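Local structure of hemolysin activator protein CdiB (Acinetobacter baumannii ACICU, 6WIL) at residues 12-15 with 16-20; 447-450 with 451-455. The protein is an outer-membrane TpsB transporter that probably secretes its partner CdiA toxin across the outer membrane in contact-dependent growth inhibition. One frame throughout, in Å; residues are numbered along the deposited sequence.

Overall arrangement
The two contacts belong to two elements associated with the inside of the 16-stranded barrel. Contact 1 is a pair of successive turns of helix 8-27, the N-terminal plug helix lying in the lumen; contact 2 is a turn in the long loop between strands 432-444 and 476-487, which folds back over the helix. Their centres are about 15 Å apart and their nearest atoms about 5 Å, so they do not touch directly. Other residues join them: L8 of the helix meets P451 and N452, and Y461 of the loop meets Q16, R17 and E20. A bound C8E detergent molecule lies about 13 Å from the K19 side chain and 11 Å from that of L449, so neither contact binds it.

Contact 1. Residues 12-15 with 16-20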
loop_
_atom_site.group_PDB
_atom_site.type_symbol
_atom_site.label_atom_id
_atom_site.label_comp_id
_atom_site.label_asym_id
_atom_site.label_seq_id
_atom_site.Cartn_x
_atom_site.Cartn_y
_atom_site.Cartn_z
ATOM N N VAL A 12 12.761 14.767 13.893
ATOM C CA VAL A 12 11.388 14.266 13.923
ATOM C C VAL A 12 10.655 14.665 12.650
ATOM O O VAL A 12 9.990 13.842 12.007
ATOM C CB VAL A 12 10.659 14.779 15.180
ATOM C CG1 VAL A 12 9.151 14.692 14.998
ATOM C CG2 VAL A 12 11.092 13.988 16.403
ATOM N N LEU A 13 10.767 15.940 12.267
ATOM C CA LEU A 13 10.119 16.414 11.049
ATOM C C LEU A 13 10.673 15.714 9.815
ATOM O O LEU A 13 9.936 15.486 8.848
ATOM C CB LEU A 13 10.289 17.928 10.926
ATOM C CG LEU A 13 9.528 18.614 9.790
ATOM C CD1 LEU A 13 8.076 18.876 10.180
ATOM C CD2 LEU A 13 10.225 19.899 9.369
ATOM N N GLN A 14 11.961 15.366 9.830
ATOM C CA GLN A 14 12.543 14.626 8.716
ATOM C C GLN A 14 11.973 13.214 8.633
ATOM O O GLN A 14 11.676 12.723 7.537
ATOM C CB GLN A 14 14.067 14.592 8.852
ATOM C CG GLN A 14 14.768 13.512 8.037
ATOM C CD GLN A 14 14.804 13.809 6.547
ATOM O OE1 GLN A 14 14.372 14.871 6.097
ATOM N NE2 GLN A 14 15.329 12.865 5.772
ATOM N N ASP A 15 11.800 12.549 9.780
ATOM C CA ASP A 15 11.241 11.198 9.774
ATOM C C ASP A 15 9.799 11.196 9.282
ATOM O O ASP A 15 9.408 10.321 8.499
ATOM C CB ASP A 15 11.330 10.581 11.169
ATOM C CG ASP A 15 12.744 10.184 11.547
ATOM O OD1 ASP A 15 13.681 10.514 10.788
ATOM O OD2 ASP A 15 12.921 9.536 12.602
ATOM N N GLN A 16 8.990 12.158 9.737
ATOM C CA GLN A 16 7.617 12.261 9.250
ATOM C C GLN A 16 7.587 12.516 7.748
ATOM O O GLN A 16 6.799 11.900 7.020
ATOM C CB GLN A 16 6.871 13.368 9.997
ATOM C CG GLN A 16 6.704 13.130 11.493
ATOM C CD GLN A 16 5.838 14.188 12.160
ATOM O OE1 GLN A 16 5.773 15.332 11.705
ATOM N NE2 GLN A 16 5.160 13.806 13.237
ATOM N N ARG A 17 8.441 13.425 7.268
ATOM C CA ARG A 17 8.519 13.681 5.833
ATOM C C ARG A 17 8.994 12.444 5.081
ATOM O O ARG A 17 8.512 12.156 3.978
ATOM C CB ARG A 17 9.451 14.862 5.562
ATOM C CG ARG A 17 9.452 15.324 4.111
ATOM C CD ARG A 17 10.659 16.192 3.794
ATOM N NE ARG A 17 11.858 15.393 3.548
ATOM C CZ ARG A 17 12.166 14.854 2.372
ATOM N NH1 ARG A 17 11.360 15.025 1.332
ATOM N NH2 ARG A 17 13.276 14.141 2.236
ATOM N N LEU A 18 9.944 11.704 5.661
ATOM C CA LEU A 18 10.415 10.473 5.032
ATOM C C LEU A 18 9.296 9.448 4.913
ATOM O O LEU A 18 9.151 8.792 3.875
ATOM C CB LEU A 18 11.583 9.886 5.824
ATOM C CG LEU A 18 12.987 10.073 5.252
ATOM C CD1 LEU A 18 13.973 9.192 5.999
ATOM C CD2 LEU A 18 13.002 9.763 3.762
ATOM N N LYS A 19 8.499 9.289 5.972
ATOM C CA LYS A 19 7.402 8.331 5.919
ATOM C C LYS A 19 6.353 8.751 4.898
ATOM O O LYS A 19 5.822 7.908 4.166
ATOM C CB LYS A 19 6.777 8.164 7.306
ATOM C CG LYS A 19 7.569 7.244 8.231
ATOM C CD LYS A 19 6.693 6.103 8.731
ATOM C CE LYS A 19 7.480 5.032 9.470
ATOM N NZ LYS A 19 7.964 5.478 10.806
ATOM N N GLU A 20 6.050 10.050 4.823
ATOM C CA GLU A 20 5.097 10.524 3.825
ATOM C C GLU A 20 5.620 10.288 2.413
ATOM O O GLU A 20 4.857 9.912 1.516
ATOM C CB GLU A 20 4.792 12.003 4.056
ATOM C CG GLU A 20 3.632 12.537 3.231
ATOM C CD GLU A 20 2.971 13.745 3.874
ATOM O OE1 GLU A 20 3.190 14.878 3.392
ATOM O OE2 GLU A 20 2.241 13.558 4.871
#
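V12 and Q16 open a ladder of four i to i+4 backbone hydrogen bonds. The amide N of Q16 reaches V12 O at 3.0 Å, almost straight at 170°, and the amides of R17, L18 and K19 repeat the step to L13, Q14 and D15. The shortest is L18 N to Q14 O, 2.7 Å.

Among the polar side chains, Q14 lies beside R17. The Q14 chain sets out with CG anti to the backbone N (chi1 162°) and then bends, which carries its amide along the helix towards the next turn. There OE1 comes to the edge of the R17 guanidinium, near its plane, 3.6 Å from NE; the amide and guanidinium planes are 40° apart. Glutamine suits this buried place because NE2 can donate to S270 and N289, and the long R17 chain lets NH2 make a weak hydrogen bond to S270 on the wall.

Aliphatic carbons make van der Waals contacts with polar atoms. CG and CD1 of L18 lie against Q14 NE2, CG at 3.7 Å. Q16 CG, beside its own backbone N, is directed back along the helix, 3.4 Å from V12 O.

Q14, R17 and L18 face the barrel wall: Q14 and L18 meet strand 282-295, while R17 reaches strands 232-243 and 251-261. Q16 instead touches Y461 and M471 of the loop that folds into the lumen.

Contact 2. Residues 447-450 with 451-455; sequences KILV and PNDRF
L449 and D453 form the tightly packed part of this contact, their side chains crossing at about a right angle. The two CB atoms are 3.8 Å apart, and D453 CB also lies 4.0 Å from L449 CD2, while the other methyl, CD1, presses against the D453 carbonyl. L449 CG stands anti to its own carbonyl carbon (chi1 -65°), which turns the branched end over D453 and into the interior, a fitting place for a leucine. The carboxylate of D453 bears a charge that is answered nearby, OD1 making a salt bridge with R383; the backbone O of D453 accepts a hydrogen bond from Q443 NE2.

Between these residues the chain reverses. D453 N donates to V450 O at 3.2 Å, with an N-H...O angle of 140° and the donor well above the carbonyl plane, as expected of a tight turn. P451, whose ring fixes phi near -60°, suits the second position of that turn. Within 451-455, R454 lays one face of its guanidinium over P451 CA, 3.6 Å from the plane, while NH1 is taken up by N508.

The V450 side is looser. This valine is on the surface; its closeness to P451 follows largely from the peptide link, and across the turn V450 CG2 comes only to 4.1 Å from D453 OD2.

V450 to D453 thus make a type I beta turn, followed at once by a second over P451 to R454, with R454 N bonded to P451 O. These turns shape the approach to strand 455-457 in the long loop between the eleventh and twelfth barrel strands, the loop that folds into the barrel in TpsB and other Omp85 transporters.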
loop_
_atom_site.group_PDB
_atom_site.type_symbol
_atom_site.label_atom_id
_atom_site.label_comp_id
_atom_site.label_asym_id
_atom_site.label_seq_id
_atom_site.Cartn_x
_atom_site.Cartn_y
_atom_site.Cartn_z
ATOM N N LYS A 447 7.784 -0.672 26.464
ATOM C CA LYS A 447 8.887 -0.222 27.298
ATOM C C LYS A 447 9.208 1.240 27.016
ATOM O O LYS A 447 8.626 1.876 26.133
ATOM C CB LYS A 447 10.130 -1.094 27.074
ATOM C CG LYS A 447 9.859 -2.582 27.214
ATOM C CD LYS A 447 9.081 -2.871 28.489
ATOM C CE LYS A 447 8.780 -4.349 28.643
ATOM N NZ LYS A 447 7.348 -4.709 28.422
ATOM N N ILE A 448 10.151 1.767 27.798
ATOM C CA ILE A 448 10.591 3.144 27.624
ATOM C C ILE A 448 11.295 3.288 26.284
ATOM O O ILE A 448 12.081 2.423 25.876
ATOM C CB ILE A 448 11.514 3.561 28.784
ATOM C CG1 ILE A 448 10.771 3.463 30.119
ATOM C CG2 ILE A 448 12.068 4.962 28.563
ATOM C CD1 ILE A 448 9.435 4.153 30.123
ATOM N N LEU A 449 11.006 4.382 25.586
ATOM C CA LEU A 449 11.643 4.701 24.320
ATOM C C LEU A 449 12.606 5.867 24.494
ATOM O O LEU A 449 12.423 6.723 25.365
ATOM C CB LEU A 449 10.605 5.061 23.254
ATOM C CG LEU A 449 9.639 3.970 22.806
ATOM C CD1 LEU A 449 8.660 4.541 21.796
ATOM C CD2 LEU A 449 10.402 2.797 22.215
ATOM N N VAL A 450 13.634 5.890 23.651
ATOM C CA VAL A 450 14.533 7.036 23.545
ATOM C C VAL A 450 13.743 8.161 22.883
ATOM O O VAL A 450 12.672 7.899 22.317
ATOM C CB VAL A 450 15.810 6.676 22.766
ATOM C CG1 VAL A 450 16.365 5.340 23.243
ATOM C CG2 VAL A 450 15.545 6.660 21.268
ATOM N N PRO A 451 14.204 9.417 22.941
ATOM C CA PRO A 451 13.378 10.518 22.407
ATOM C C PRO A 451 12.978 10.373 20.942
ATOM O O PRO A 451 11.823 10.659 20.600
ATOM C CB PRO A 451 14.265 11.747 22.637
ATOM C CG PRO A 451 15.061 11.396 23.844
ATOM C CD PRO A 451 15.343 9.923 23.730
ATOM N N ASN A 452 13.886 9.936 20.065
ATOM C CA ASN A 452 13.561 9.881 18.641
ATOM C C ASN A 452 12.505 8.834 18.314
ATOM O O ASN A 452 11.835 8.952 17.283
ATOM C CB ASN A 452 14.821 9.603 17.825
ATOM C CG ASN A 452 15.979 10.472 18.244
ATOM O OD1 ASN A 452 16.469 10.361 19.367
ATOM N ND2 ASN A 452 16.435 11.339 17.341
ATOM N N ASP A 453 12.339 7.817 19.159
ATOM C CA ASP A 453 11.363 6.760 18.916
ATOM C C ASP A 453 9.947 7.142 19.325
ATOM O O ASP A 453 9.027 6.343 19.118
ATOM C CB ASP A 453 11.769 5.483 19.658
ATOM C CG ASP A 453 12.701 4.609 18.848
ATOM O OD1 ASP A 453 12.740 4.768 17.610
ATOM O OD2 ASP A 453 13.385 3.753 19.450
ATOM N N ARG A 454 9.744 8.327 19.890
ATOM C CA ARG A 454 8.438 8.686 20.415
ATOM C C ARG A 454 7.490 9.109 19.296
ATOM O O ARG A 454 7.889 9.356 18.154
ATOM C CB ARG A 454 8.566 9.800 21.448
ATOM C CG ARG A 454 9.381 9.412 22.664
ATOM C CD ARG A 454 9.014 10.279 23.849
ATOM N NE ARG A 454 9.656 11.589 23.820
ATOM C CZ ARG A 454 10.706 11.919 24.566
ATOM N NH1 ARG A 454 11.232 11.033 25.403
ATOM N NH2 ARG A 454 11.227 13.135 24.479
ATOM N N PHE A 455 6.210 9.189 19.649
ATOM C CA PHE A 455 5.148 9.600 18.741
ATOM C C PHE A 455 4.866 11.081 18.970
ATOM O O PHE A 455 4.497 11.479 20.079
ATOM C CB PHE A 455 3.896 8.757 18.982
ATOM C CG PHE A 455 2.865 8.857 17.895
ATOM C CD1 PHE A 455 1.946 9.892 17.887
ATOM C CD2 PHE A 455 2.793 7.896 16.901
ATOM C CE1 PHE A 455 0.985 9.975 16.899
ATOM C CE2 PHE A 455 1.835 7.973 15.910
ATOM C CZ PHE A 455 0.930 9.014 15.909
#